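Local coordinates for protein 2-CYS peroxiredoxin (Plasmodium yoelii, PDB 2H01) that probably reduces hydrogen peroxide and organic hydroperoxides to water and alcohols, working as a thiol-specific, thioredoxin-dependent peroxidase of the 2-Cys peroxiredoxin family, at residues N18-V23 / T78-K83; P48-A53 / A120-V125; I103-A108 / D112-E117; V133-V138 / L151-A156. All coordinates share one frame; numbering follows the deposited sequence.

Contact 1 of 4, residues N18-V23 / T78-K83; sequences NTFGEV and THLAWK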
loop_
_atom_site.group_PDB
_atom_site.type_symbol
_atom_site.label_atom_id
_atom_site.label_comp_id
_atom_site.label_asym_id
_atom_site.label_seq_id
_atom_site.Cartn_x
_atom_site.Cartn_y
_atom_site.Cartn_z
ATOM N N ASN A 18 15.291 -5.927 -7.083
ATOM C CA ASN A 18 15.663 -7.076 -6.256
ATOM C C ASN A 18 16.875 -6.762 -5.407
ATOM O O ASN A 18 17.593 -7.644 -4.982
ATOM C CB ASN A 18 15.963 -8.302 -7.110
ATOM C CG ASN A 18 14.725 -9.035 -7.544
ATOM O OD1 ASN A 18 13.623 -8.722 -7.140
ATOM N ND2 ASN A 18 14.913 -10.031 -8.373
ATOM N N THR A 19 17.058 -5.462 -5.200
ATOM C CA THR A 19 18.049 -4.823 -4.330
ATOM C C THR A 19 17.481 -4.801 -2.933
ATOM O O THR A 19 16.285 -4.648 -2.774
ATOM C CB THR A 19 18.179 -3.339 -4.793
ATOM O OG1 THR A 19 18.964 -3.253 -5.981
ATOM C CG2 THR A 19 18.923 -2.503 -3.816
ATOM N N PHE A 20 18.317 -4.929 -1.910
ATOM C CA PHE A 20 17.790 -4.715 -0.568
ATOM C C PHE A 20 18.007 -3.263 -0.257
ATOM O O PHE A 20 18.818 -2.599 -0.908
ATOM C CB PHE A 20 18.516 -5.550 0.484
ATOM C CG PHE A 20 18.165 -7.006 0.453
ATOM C CD1 PHE A 20 16.894 -7.420 0.066
ATOM C CD2 PHE A 20 19.098 -7.965 0.840
ATOM C CE1 PHE A 20 16.557 -8.772 0.063
ATOM C CE2 PHE A 20 18.769 -9.317 0.842
ATOM C CZ PHE A 20 17.503 -9.723 0.455
ATOM N N GLY A 21 17.283 -2.765 0.734
ATOM C CA GLY A 21 17.431 -1.377 1.116
ATOM C C GLY A 21 16.495 -1.029 2.247
ATOM O O GLY A 21 15.763 -1.882 2.737
ATOM N N GLU A 22 16.522 0.231 2.659
ATOM C CA GLU A 22 15.671 0.696 3.732
ATOM C C GLU A 22 14.675 1.712 3.201
ATOM O O GLU A 22 14.979 2.484 2.295
ATOM C CB GLU A 22 16.525 1.324 4.826
ATOM C CG GLU A 22 15.735 1.854 6.008
ATOM C CD GLU A 22 16.640 2.436 7.075
ATOM O OE1 GLU A 22 17.425 3.357 6.746
ATOM O OE2 GLU A 22 16.570 1.970 8.235
ATOM N N VAL A 23 13.453 1.660 3.711
ATOM C CA VAL A 23 12.438 2.636 3.372
ATOM C C VAL A 23 11.717 3.205 4.580
ATOM O O VAL A 23 11.328 2.487 5.487
ATOM C CB VAL A 23 11.374 2.081 2.424
ATOM C CG1 VAL A 23 10.250 3.093 2.265
ATOM C CG2 VAL A 23 11.959 1.748 1.100
ATOM N N THR A 78 12.803 -13.555 2.669
ATOM C CA THR A 78 11.758 -14.330 2.037
ATOM C C THR A 78 10.956 -13.632 0.954
ATOM O O THR A 78 10.434 -14.285 0.065
ATOM C CB THR A 78 10.906 -15.166 2.992
ATOM O OG1 THR A 78 11.274 -14.903 4.337
ATOM C CG2 THR A 78 9.477 -14.773 2.921
ATOM N N HIS A 79 10.909 -12.305 1.002
ATOM C CA HIS A 79 10.316 -11.564 -0.115
ATOM C C HIS A 79 11.153 -11.833 -1.364
ATOM O O HIS A 79 10.630 -12.160 -2.425
ATOM C CB HIS A 79 10.333 -10.045 0.137
ATOM C CG HIS A 79 9.303 -9.563 1.108
ATOM N ND1 HIS A 79 8.218 -10.320 1.487
ATOM C CD2 HIS A 79 9.168 -8.372 1.738
ATOM C CE1 HIS A 79 7.459 -9.621 2.310
ATOM N NE2 HIS A 79 8.013 -8.433 2.477
ATOM N N LEU A 80 12.462 -11.674 -1.233
ATOM C CA LEU A 80 13.369 -11.894 -2.357
ATOM C C LEU A 80 13.178 -13.292 -2.946
ATOM O O LEU A 80 13.004 -13.450 -4.159
ATOM C CB LEU A 80 14.821 -11.714 -1.912
ATOM C CG LEU A 80 15.871 -11.991 -2.988
ATOM C CD1 LEU A 80 15.615 -11.069 -4.187
ATOM C CD2 LEU A 80 17.278 -11.775 -2.419
ATOM N N ALA A 81 13.204 -14.298 -2.074
ATOM C CA ALA A 81 13.029 -15.680 -2.490
ATOM C C ALA A 81 11.670 -15.888 -3.153
ATOM O O ALA A 81 11.532 -16.736 -4.036
ATOM C CB ALA A 81 13.167 -16.612 -1.283
ATOM N N TRP A 82 10.671 -15.116 -2.732
ATOM C CA TRP A 82 9.332 -15.243 -3.302
ATOM C C TRP A 82 9.267 -14.591 -4.681
ATOM O O TRP A 82 8.493 -15.013 -5.537
ATOM C CB TRP A 82 8.297 -14.606 -2.378
ATOM C CG TRP A 82 6.893 -15.042 -2.637
ATOM C CD1 TRP A 82 6.490 -16.236 -3.148
ATOM C CD2 TRP A 82 5.699 -14.342 -2.267
ATOM N NE1 TRP A 82 5.118 -16.335 -3.114
ATOM C CE2 TRP A 82 4.608 -15.185 -2.575
ATOM C CE3 TRP A 82 5.448 -13.086 -1.697
ATOM C CZ2 TRP A 82 3.281 -14.815 -2.332
ATOM C CZ3 TRP A 82 4.133 -12.716 -1.454
ATOM C CH2 TRP A 82 3.062 -13.580 -1.771
ATOM N N LYS A 83 10.079 -13.558 -4.888
ATOM C CA LYS A 83 10.125 -12.882 -6.176
ATOM C C LYS A 83 10.878 -13.767 -7.173
ATOM O O LYS A 83 10.606 -13.732 -8.372
ATOM C CB LYS A 83 10.831 -11.521 -6.060
ATOM C CG LYS A 83 10.057 -10.466 -5.273
ATOM C CD LYS A 83 10.736 -9.107 -5.336
ATOM C CE LYS A 83 10.813 -8.597 -6.766
ATOM N NZ LYS A 83 11.343 -7.213 -6.858
#
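Asn18 touches Leu80 of helix 76-83 with the carbon part of its side chain. Its backbone, at phi 64°, is in the left-handed region, which asparagine tolerates better than most residues. CG is anti to the carbonyl carbon (chi1 -81°), and from there the side chain meets Leu80 CD1, 4.0 Å from Asn18 CG. Asn18 and Lys83 run past each other in opposite directions, bringing Lys83 NZ within 2.7 Å of Asn18 OD1; this hydrogen bond is weak, and the position of OD1 is doubtful. The firmer grip on the ammonium comes from the backbone carbonyls of Phe15 and Ile95; lysine suits the place because its long apolar chain can carry one ammonium to several carbonyls. Two residues on, Phe20 brings the far end of its ring to the helix: CZ is 3.5 Å from Leu80 CD2, and CE1 is 3.9 Å from Leu80 CB. The two side chains cross at about a right angle, and the forked leucine serves both Asn18 and Phe20. Phe20 also meets Phe77 edge-to-face and Lys76 through a cation-pi contact. Strand 20-24 pairs antiparallel with strand 10-14, whose Val14 touches both Phe20 and His79 of the helix.

Contact 2 of 4, residues P48-A53 / A120-V125; sequences PSEIIA and ALRAFV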
loop_
_atom_site.group_PDB
_atom_site.type_symbol
_atom_site.label_atom_id
_atom_site.label_comp_id
_atom_site.label_asym_id
_atom_site.label_seq_id
_atom_site.Cartn_x
_atom_site.Cartn_y
_atom_site.Cartn_z
ATOM N N PRO A 48 -1.799 -14.652 -4.723
ATOM C CA PRO A 48 -1.616 -13.259 -4.310
ATOM C C PRO A 48 -2.262 -12.319 -5.312
ATOM O O PRO A 48 -1.576 -11.537 -5.963
ATOM C CB PRO A 48 -0.104 -13.117 -4.294
ATOM C CG PRO A 48 0.298 -13.941 -5.510
ATOM C CD PRO A 48 -0.592 -15.174 -5.397
ATOM N N SER A 49 -3.579 -12.380 -5.434
ATOM C CA SER A 49 -4.257 -11.537 -6.409
ATOM C C SER A 49 -4.076 -10.037 -6.164
ATOM O O SER A 49 -4.153 -9.256 -7.100
ATOM C CB SER A 49 -5.754 -11.884 -6.478
ATOM O OG SER A 49 -6.448 -11.433 -5.327
ATOM N N GLU A 50 -3.828 -9.626 -4.923
ATOM C CA GLU A 50 -3.659 -8.203 -4.659
ATOM C C GLU A 50 -2.294 -7.711 -5.118
ATOM O O GLU A 50 -2.189 -6.650 -5.738
ATOM C CB GLU A 50 -3.870 -7.871 -3.171
ATOM C CG GLU A 50 -3.563 -9.004 -2.207
ATOM C CD GLU A 50 -4.687 -10.034 -2.131
ATOM O OE1 GLU A 50 -5.850 -9.635 -1.895
ATOM O OE2 GLU A 50 -4.403 -11.240 -2.294
ATOM N N ILE A 51 -1.232 -8.446 -4.836
ATOM C CA ILE A 51 0.075 -8.015 -5.287
ATOM C C ILE A 51 0.161 -7.988 -6.808
ATOM O O ILE A 51 0.597 -7.014 -7.398
ATOM C CB ILE A 51 1.192 -8.891 -4.715
ATOM C CG1 ILE A 51 1.250 -8.770 -3.192
ATOM C CG2 ILE A 51 2.504 -8.536 -5.357
ATOM C CD1 ILE A 51 2.028 -9.836 -2.506
ATOM N N ILE A 52 -0.111 -8.740 -7.441
ATOM C CA ILE A 52 -0.297 -8.891 -8.879
ATOM C C ILE A 52 -1.439 -8.016 -9.384
ATOM O O ILE A 52 -1.309 -7.326 -10.405
ATOM C CB ILE A 52 -0.563 -10.367 -9.237
ATOM C CG1 ILE A 52 0.462 -11.275 -8.554
ATOM C CG2 ILE A 52 -0.535 -10.562 -10.745
ATOM C CD1 ILE A 52 0.102 -12.743 -8.600
ATOM N N ALA A 53 -2.343 -7.999 -9.056
ATOM C CA ALA A 53 -3.279 -7.026 -9.624
ATOM C C ALA A 53 -2.683 -5.612 -9.566
ATOM O O ALA A 53 -2.828 -4.838 -10.506
ATOM C CB ALA A 53 -4.595 -7.064 -8.878
ATOM N N ALA A 120 -0.652 -9.786 9.243
ATOM C CA ALA A 120 -1.423 -8.599 8.945
ATOM C C ALA A 120 -2.675 -8.953 8.160
ATOM O O ALA A 120 -2.679 -9.895 7.370
ATOM C CB ALA A 120 -0.576 -7.607 8.152
ATOM N N LEU A 121 -3.742 -8.206 8.409
ATOM C CA LEU A 121 -4.997 -8.390 7.699
ATOM C C LEU A 121 -4.861 -7.607 6.393
ATOM O O LEU A 121 -4.099 -6.633 6.320
ATOM C CB LEU A 121 -6.151 -7.813 8.519
ATOM C CG LEU A 121 -6.442 -8.502 9.859
ATOM C CD1 LEU A 121 -7.185 -7.551 10.760
ATOM C CD2 LEU A 121 -7.253 -9.787 9.627
ATOM N N ARG A 122 -5.587 -8.033 5.366
ATOM C CA ARG A 122 -5.562 -7.349 4.074
ATOM C C ARG A 122 -6.093 -5.913 4.216
ATOM O O ARG A 122 -7.162 -5.699 4.784
ATOM C CB ARG A 122 -6.409 -8.120 3.064
ATOM C CG ARG A 122 -5.760 -9.408 2.543
ATOM C CD ARG A 122 -6.706 -10.148 1.615
ATOM N NE ARG A 122 -6.071 -11.290 0.957
ATOM C CZ ARG A 122 -5.730 -12.425 1.567
ATOM N NH1 ARG A 122 -5.963 -12.591 2.862
ATOM N NH2 ARG A 122 -5.145 -13.398 0.879
ATOM N N ALA A 123 -5.341 -4.936 3.708
ATOM C CA ALA A 123 -5.759 -3.540 3.796
ATOM C C ALA A 123 -5.079 -2.622 2.775
ATOM O O ALA A 123 -3.899 -2.813 2.445
ATOM C CB ALA A 123 -5.497 -3.016 5.209
ATOM N N PHE A 124 -5.827 -1.636 2.271
ATOM C CA PHE A 124 -5.270 -0.662 1.330
ATOM C C PHE A 124 -5.319 0.683 2.043
ATOM O O PHE A 124 -6.382 1.124 2.477
ATOM C CB PHE A 124 -6.080 -0.575 0.023
ATOM C CG PHE A 124 -6.050 -1.835 -0.809
ATOM C CD1 PHE A 124 -4.843 -2.398 -1.215
ATOM C CD2 PHE A 124 -7.237 -2.475 -1.165
ATOM C CE1 PHE A 124 -4.819 -3.591 -1.965
ATOM C CE2 PHE A 124 -7.224 -3.663 -1.909
ATOM C CZ PHE A 124 -6.015 -4.221 -2.307
ATOM N N VAL A 125 -4.167 1.324 2.179
ATOM C CA VAL A 125 -4.085 2.608 2.862
ATOM C C VAL A 125 -3.473 3.662 1.952
ATOM O O VAL A 125 -2.311 3.560 1.558
ATOM C CB VAL A 125 -3.231 2.487 4.135
ATOM C CG1 VAL A 125 -3.300 3.781 4.946
ATOM C CG2 VAL A 125 -3.722 1.302 4.964
HETATM O O HOH W 1 -4.005 -13.621 -1.474
#
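Two differently folded side chains bring Glu50 and Arg122 together. Glu50 bends at chi2 (-79°), turning its carboxylate out from helix 49-56, whereas Arg122, extended from CG to NE, delivers its guanidinium from the irregular break in strand 119-127, just ahead of its regular part. They cross at about a right angle, with the carboxylate and guanidinium planes 72° apart, so no flat two-pronged pairing forms. Instead OE1 of Glu50 lies at the guanidinium edge, 3.3 Å from Arg122 NE, in a salt bridge whose hydrogen bond is weak and bent to 143°. The other oxygen is linked through water: one molecule donates to Glu50 OE2 at 2.5 Å and accepts from Arg122 NH2 at 2.6 Å, again in the guanidinium plane. Arginine suits the site because its N-H groups are spread round the rim of a flat group, letting NE take a direct link and NH2 a bridged one. Phe124 adds an apolar touch, its ring edge 4.3 Å at CZ from Glu50 CB. Arg122 probably corresponds to the conserved active-site arginine of peroxiredoxins, and Glu50 to the glutamate that pairs with it in 2-Cys members; the side chain of Glu50 is about 6 Å from that of Cys47, the predicted sulfenic acid-forming residue. Arg122 touches Pro40 and Val46, while Phe124 packs against Tyr37 of strand 33-38, Leu137 of strand 133-138 and Ile150 of helix 147-163.

Contact 3 of 4, residues I103-A108 / D112-E117; sequences ISKSIA and DVLFNE
A Schellman motif ends helix 106-110 and turns the chain into the short, weakly bonded strand 114-115, tying Val113 back to Ala108. Val113 N donates to Ala108 O at 3.0 Å in a nearly straight bond (173°), the donor tilted 27° from the carbonyl plane. Asp112 is the C-prime residue: its positive phi of 55° reverses the chain, and its N-H turns to the carbonyl of Arg109. Val113 CG2 reaches 4.0 Å from Ala108 CB, and the CB of Leu114 lies 4.1 Å from the same methyl. Alanine is small enough to let the strand close in on the helix here. This helix-to-strand turn sits against the core sheet of the thioredoxin-like fold, with Ala120 touching Ala108, and Phe38 meeting both Ile107 and Val113. At the start of the helix Ser104 OG accepts from Ser106 N in an ST turn, while the carboxylate of Asp102 receives the N-H groups of Ile107 and Ala108. Lys105 stretches across to the other segment: its CD lies 4.0 Å from Leu114 CD1 and its CE 3.5 Å from Glu117 O. The aliphatic stem lies against the leucine, while the ammonium bonds the carbonyl of Ser118. Glu117 has a salt bridge with Arg109.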
loop_
_atom_site.group_PDB
_atom_site.type_symbol
_atom_site.label_atom_id
_atom_site.label_comp_id
_atom_site.label_asym_id
_atom_site.label_seq_id
_atom_site.Cartn_x
_atom_site.Cartn_y
_atom_site.Cartn_z
ATOM N N ILE A 103 9.037 -7.229 10.142
ATOM C CA ILE A 103 9.479 -8.416 10.852
ATOM C C ILE A 103 9.324 -8.348 12.360
ATOM O O ILE A 103 9.300 -9.364 13.020
ATOM C CB ILE A 103 10.916 -8.798 10.490
ATOM C CG1 ILE A 103 11.388 -9.923 11.392
ATOM C CG2 ILE A 103 11.838 -7.630 10.652
ATOM C CD1 ILE A 103 12.017 -11.034 10.660
ATOM N N SER A 104 9.224 -7.143 12.898
ATOM C CA SER A 104 8.828 -6.957 14.283
ATOM C C SER A 104 7.326 -6.893 14.485
ATOM O O SER A 104 6.849 -6.899 15.604
ATOM C CB SER A 104 9.516 -5.729 14.878
ATOM O OG SER A 104 8.795 -4.548 14.634
ATOM N N LYS A 105 6.589 -6.830 13.386
ATOM C CA LYS A 105 5.140 -6.693 13.422
ATOM C C LYS A 105 4.657 -5.299 13.821
ATOM O O LYS A 105 3.462 -5.056 13.897
ATOM C CB LYS A 105 4.509 -7.750 14.316
ATOM C CG LYS A 105 4.591 -9.143 13.754
ATOM C CD LYS A 105 3.857 -10.150 14.601
ATOM C CE LYS A 105 4.459 -11.518 14.439
ATOM N NZ LYS A 105 4.319 -11.990 13.057
ATOM N N SER A 106 5.600 -4.379 13.982
ATOM C CA SER A 106 5.314 -3.048 14.471
ATOM C C SER A 106 4.430 -2.215 13.543
ATOM O O SER A 106 3.553 -1.509 13.988
ATOM C CB SER A 106 6.611 -2.312 14.830
ATOM O OG SER A 106 7.361 -1.936 13.695
ATOM N N ILE A 107 4.670 -2.317 12.249
ATOM C CA ILE A 107 3.940 -1.533 11.274
ATOM C C ILE A 107 2.483 -1.953 11.221
ATOM O O ILE A 107 1.592 -1.125 11.353
ATOM C CB ILE A 107 4.613 -1.615 9.891
ATOM C CG1 ILE A 107 6.031 -1.057 9.968
ATOM C CG2 ILE A 107 3.807 -0.878 8.865
ATOM C CD1 ILE A 107 6.981 -1.571 8.926
ATOM N N ALA A 108 2.249 -3.247 11.062
ATOM C CA ALA A 108 0.901 -3.767 11.080
ATOM C C ALA A 108 0.193 -3.297 12.327
ATOM O O ALA A 108 -0.964 -2.931 12.276
ATOM C CB ALA A 108 0.887 -5.268 10.986
ATOM N N ASP A 112 -3.220 -0.881 12.994
ATOM C CA ASP A 112 -4.307 -1.712 13.519
ATOM C C ASP A 112 -4.804 -2.785 12.574
ATOM O O ASP A 112 -6.012 -2.954 12.398
ATOM C CB ASP A 112 -5.500 -0.853 13.928
ATOM C CG ASP A 112 -5.288 -0.152 15.253
ATOM O OD1 ASP A 112 -4.699 -0.776 16.168
ATOM O OD2 ASP A 112 -5.731 1.011 15.379
ATOM N N VAL A 113 -3.872 -3.515 11.969
ATOM C CA VAL A 113 -4.232 -4.581 11.050
ATOM C C VAL A 113 -3.443 -5.833 11.372
ATOM O O VAL A 113 -3.203 -6.672 10.504
ATOM C CB VAL A 113 -3.975 -4.181 9.585
ATOM C CG1 VAL A 113 -4.878 -3.023 9.209
ATOM C CG2 VAL A 113 -2.512 -3.804 9.391
ATOM N N LEU A 114 -3.016 -5.949 12.621
ATOM C CA LEU A 114 -2.283 -7.135 13.032
ATOM C C LEU A 114 -3.306 -8.133 13.567
ATOM O O LEU A 114 -4.047 -7.825 14.501
ATOM C CB LEU A 114 -1.265 -6.795 14.119
ATOM C CG LEU A 114 -0.420 -7.979 14.603
ATOM C CD1 LEU A 114 0.314 -8.618 13.424
ATOM C CD2 LEU A 114 0.576 -7.493 15.643
ATOM N N PHE A 115 -3.366 -9.313 12.961
ATOM C CA PHE A 115 -4.304 -10.335 13.408
ATOM C C PHE A 115 -3.626 -11.206 14.465
ATOM O O PHE A 115 -2.607 -11.834 14.194
ATOM C CB PHE A 115 -4.777 -11.190 12.230
ATOM C CG PHE A 115 -5.843 -12.176 12.597
ATOM C CD1 PHE A 115 -6.942 -11.780 13.353
ATOM C CD2 PHE A 115 -5.746 -13.507 12.203
ATOM C CE1 PHE A 115 -7.928 -12.695 13.715
ATOM C CE2 PHE A 115 -6.726 -14.431 12.559
ATOM C CZ PHE A 115 -7.818 -14.024 13.316
ATOM N N ASN A 116 -4.225 -11.237 15.657
ATOM C CA ASN A 116 -3.723 -11.962 16.838
ATOM C C ASN A 116 -2.208 -12.157 16.879
ATOM O O ASN A 116 -1.690 -13.271 16.808
ATOM C CB ASN A 116 -4.477 -13.301 17.053
ATOM C CG ASN A 116 -4.289 -14.298 15.917
ATOM O OD1 ASN A 116 -4.357 -13.939 14.742
ATOM N ND2 ASN A 116 -4.081 -15.572 16.270
ATOM N N GLU A 117 -1.514 -11.028 17.000
ATOM C CA GLU A 117 -0.063 -10.979 17.073
ATOM C C GLU A 117 0.635 -11.929 16.111
ATOM O O GLU A 117 1.709 -12.438 16.406
ATOM C CB GLU A 117 0.386 -11.280 18.502
ATOM C CG GLU A 117 -0.150 -10.297 19.530
ATOM C CD GLU A 117 0.363 -8.887 19.311
ATOM O OE1 GLU A 117 1.577 -8.663 19.500
ATOM O OE2 GLU A 117 -0.448 -8.008 18.946
#

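Contact 4 of 4, residues V133-V138 / L151-A156; sequences VQHLLV and LRLIDA
Leu153 of helix 147-163 lies against His135 and Leu137 of strand 133-138, the second arm of a beta hairpin with strand 119-127, making this helix-on-sheet packing of the thioredoxin-like fold. His135 and Leu137 are two residues apart in the strand and both direct their CB toward the helix, so one leucine can meet both. No hydrogen bond joins the segments; all rests on van der Waals touch. The aliphatic-to-ring part is the closer: Leu153 CD1 is 3.6 Å from His135 CD2 and 3.9 Å from His135 NE2, with His135 CD2 4.1 Å from Leu153 CB. The histidine ring is brought there by chi1 80°, which sets CG between the backbone N and the carbonyl carbon; the two side chains cross obliquely. Leucine fits, since its fork at CG carries the methyls beyond CB and across the gap from helix to strand, where the nearest CA atoms (His135 and Leu153) stay 8.5 Å apart. Ile154 and His135 both rest on Leu126 of strand 119-127, and Leu137 touches Ile150 one turn earlier in the helix. The purely aliphatic part is slighter: Leu137 and Leu153 reach toward each other tip to tip, Leu137 CD2 lying 4.2 Å from Leu153 CD1.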
loop_
_atom_site.group_PDB
_atom_site.type_symbol
_atom_site.label_atom_id
_atom_site.label_comp_id
_atom_site.label_asym_id
_atom_site.label_seq_id
_atom_site.Cartn_x
_atom_site.Cartn_y
_atom_site.Cartn_z
ATOM N N VAL A 133 -3.411 10.215 6.023
ATOM C CA VAL A 133 -4.196 9.099 5.497
ATOM C C VAL A 133 -5.505 9.587 4.882
ATOM O O VAL A 133 -6.261 10.306 5.529
ATOM C CB VAL A 133 -4.554 8.055 6.603
ATOM C CG1 VAL A 133 -5.520 6.993 6.032
ATOM C CG2 VAL A 133 -3.296 7.376 7.126
ATOM N N GLN A 134 -5.780 9.183 3.642
ATOM C CA GLN A 134 -7.020 9.589 2.977
ATOM C C GLN A 134 -8.098 8.498 3.009
ATOM O O GLN A 134 -9.292 8.787 2.980
ATOM C CB GLN A 134 -6.718 10.021 1.545
ATOM C CG GLN A 134 -5.659 11.131 1.471
ATOM C CD GLN A 134 -6.031 12.372 2.275
ATOM O OE1 GLN A 134 -5.201 12.923 3.008
ATOM N NE2 GLN A 134 -7.274 12.821 2.139
ATOM N N HIS A 135 -7.683 7.238 3.051
ATOM C CA HIS A 135 -8.653 6.161 3.143
ATOM C C HIS A 135 -8.017 4.890 3.671
ATOM O O HIS A 135 -6.797 4.726 3.653
ATOM C CB HIS A 135 -9.341 5.876 1.799
ATOM C CG HIS A 135 -8.523 5.051 0.849
ATOM N ND1 HIS A 135 -8.026 3.806 1.174
ATOM C CD2 HIS A 135 -8.125 5.293 -0.425
ATOM C CE1 HIS A 135 -7.354 3.319 0.147
ATOM N NE2 HIS A 135 -7.400 4.201 -0.837
ATOM N N LEU A 136 -8.863 4.056 4.239
ATOM C CA LEU A 136 -8.530 2.714 4.623
ATOM C C LEU A 136 -9.552 1.781 4.004
ATOM O O LEU A 136 -10.743 1.914 4.209
ATOM C CB LEU A 136 -8.541 2.609 6.147
ATOM C CG LEU A 136 -8.130 1.333 6.846
ATOM C CD1 LEU A 136 -7.197 1.687 7.944
ATOM C CD2 LEU A 136 -9.351 0.685 7.406
ATOM N N LEU A 137 -9.068 0.829 3.238
ATOM C CA LEU A 137 -9.967 -0.149 2.637
ATOM C C LEU A 137 -9.664 -1.530 3.224
ATOM O O LEU A 137 -8.523 -1.969 3.226
ATOM C CB LEU A 137 -9.785 -0.164 1.117
ATOM C CG LEU A 137 -10.832 0.542 0.248
ATOM C CD1 LEU A 137 -11.170 1.910 0.773
ATOM C CD2 LEU A 137 -10.291 0.641 -1.180
ATOM N N VAL A 138 -10.693 -2.205 3.721
ATOM C CA VAL A 138 -10.517 -3.518 4.322
ATOM C C VAL A 138 -11.558 -4.539 3.897
ATOM O O VAL A 138 -12.485 -4.237 3.143
ATOM C CB VAL A 138 -10.585 -3.434 5.855
ATOM C CG1 VAL A 138 -9.280 -2.874 6.413
ATOM C CG2 VAL A 138 -11.774 -2.567 6.254
ATOM N N LEU A 151 -7.613 3.397 -7.846
ATOM C CA LEU A 151 -7.208 4.420 -8.811
ATOM C C LEU A 151 -8.237 5.533 -8.942
ATOM O O LEU A 151 -7.896 6.681 -9.213
ATOM C CB LEU A 151 -6.971 3.774 -10.167
ATOM C CG LEU A 151 -5.776 2.836 -10.146
ATOM C CD1 LEU A 151 -5.799 1.894 -11.355
ATOM C CD2 LEU A 151 -4.513 3.698 -10.110
ATOM N N ARG A 152 -9.491 5.168 -8.734
ATOM C CA ARG A 152 -10.634 6.066 -8.781
ATOM C C ARG A 152 -10.621 7.009 -7.570
ATOM O O ARG A 152 -10.972 8.183 -7.688
ATOM C CB ARG A 152 -11.899 5.216 -8.758
ATOM C CG ARG A 152 -13.155 5.855 -9.270
ATOM C CD ARG A 152 -13.907 4.758 -10.008
ATOM N NE ARG A 152 -13.033 4.223 -11.049
ATOM C CZ ARG A 152 -12.984 2.948 -11.430
ATOM N NH1 ARG A 152 -13.776 2.038 -10.863
ATOM N NH2 ARG A 152 -12.104 2.577 -12.360
ATOM N N LEU A 153 -10.247 6.483 -6.406
ATOM C CA LEU A 153 -10.187 7.284 -5.179
ATOM C C LEU A 153 -9.026 8.262 -5.301
ATOM O O LEU A 153 -9.132 9.430 -4.923
ATOM C CB LEU A 153 -9.992 6.384 -3.949
ATOM C CG LEU A 153 -11.219 5.519 -3.646
ATOM C CD1 LEU A 153 -10.927 4.559 -2.500
ATOM C CD2 LEU A 153 -12.413 6.437 -3.322
ATOM N N ILE A 154 -7.858 7.780 -5.685
ATOM C CA ILE A 154 -6.786 8.645 -6.164
ATOM C C ILE A 154 -7.285 9.592 -7.252
ATOM O O ILE A 154 -7.069 10.788 -7.213
ATOM C CB ILE A 154 -5.609 7.805 -6.694
ATOM C CG1 ILE A 154 -5.241 6.710 -5.690
ATOM C CG2 ILE A 154 -4.410 8.693 -6.984
ATOM C CD1 ILE A 154 -4.309 5.659 -6.249
ATOM N N ASP A 155 -7.862 9.483 -8.037
ATOM C CA ASP A 155 -8.272 10.560 -8.939
ATOM C C ASP A 155 -9.160 11.546 -8.199
ATOM O O ASP A 155 -9.016 12.757 -8.345
ATOM C CB ASP A 155 -9.024 10.016 -10.165
ATOM C CG ASP A 155 -8.108 9.339 -11.162
ATOM O OD1 ASP A 155 -8.606 8.574 -12.013
ATOM O OD2 ASP A 155 -6.881 9.573 -11.107
ATOM N N ALA A 156 -10.086 11.025 -7.402
ATOM C CA ALA A 156 -10.974 11.892 -6.641
ATOM C C ALA A 156 -10.142 12.699 -5.629
ATOM O O ALA A 156 -10.341 13.912 -5.468
ATOM C CB ALA A 156 -12.039 11.056 -5.916
#

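Overall arrangement
All four contacts reach one mixed sheet, and contact 2 sits by Cys47, the predicted peroxidatic residue (about 6 Å between the side chains of Cys47 and Glu50). Contact 1 meets contact 2 through Trp82, whose CZ3 lies 3.7 Å from Ile51 CD1, although their centres are about 17 Å apart. Strand 119-127 links contact 2 to two others. Contact 3, centred about 15 Å away, joins it by a probable backbone hydrogen bond from Leu121 N to Val113 O (2.7 Å). Contact 4, centred about 14 Å away, does so from Leu137 N to Phe124 O (2.8 Å). Contacts 1 and 4 lie on opposite sides of the chain's centre, about 26 Å between centres.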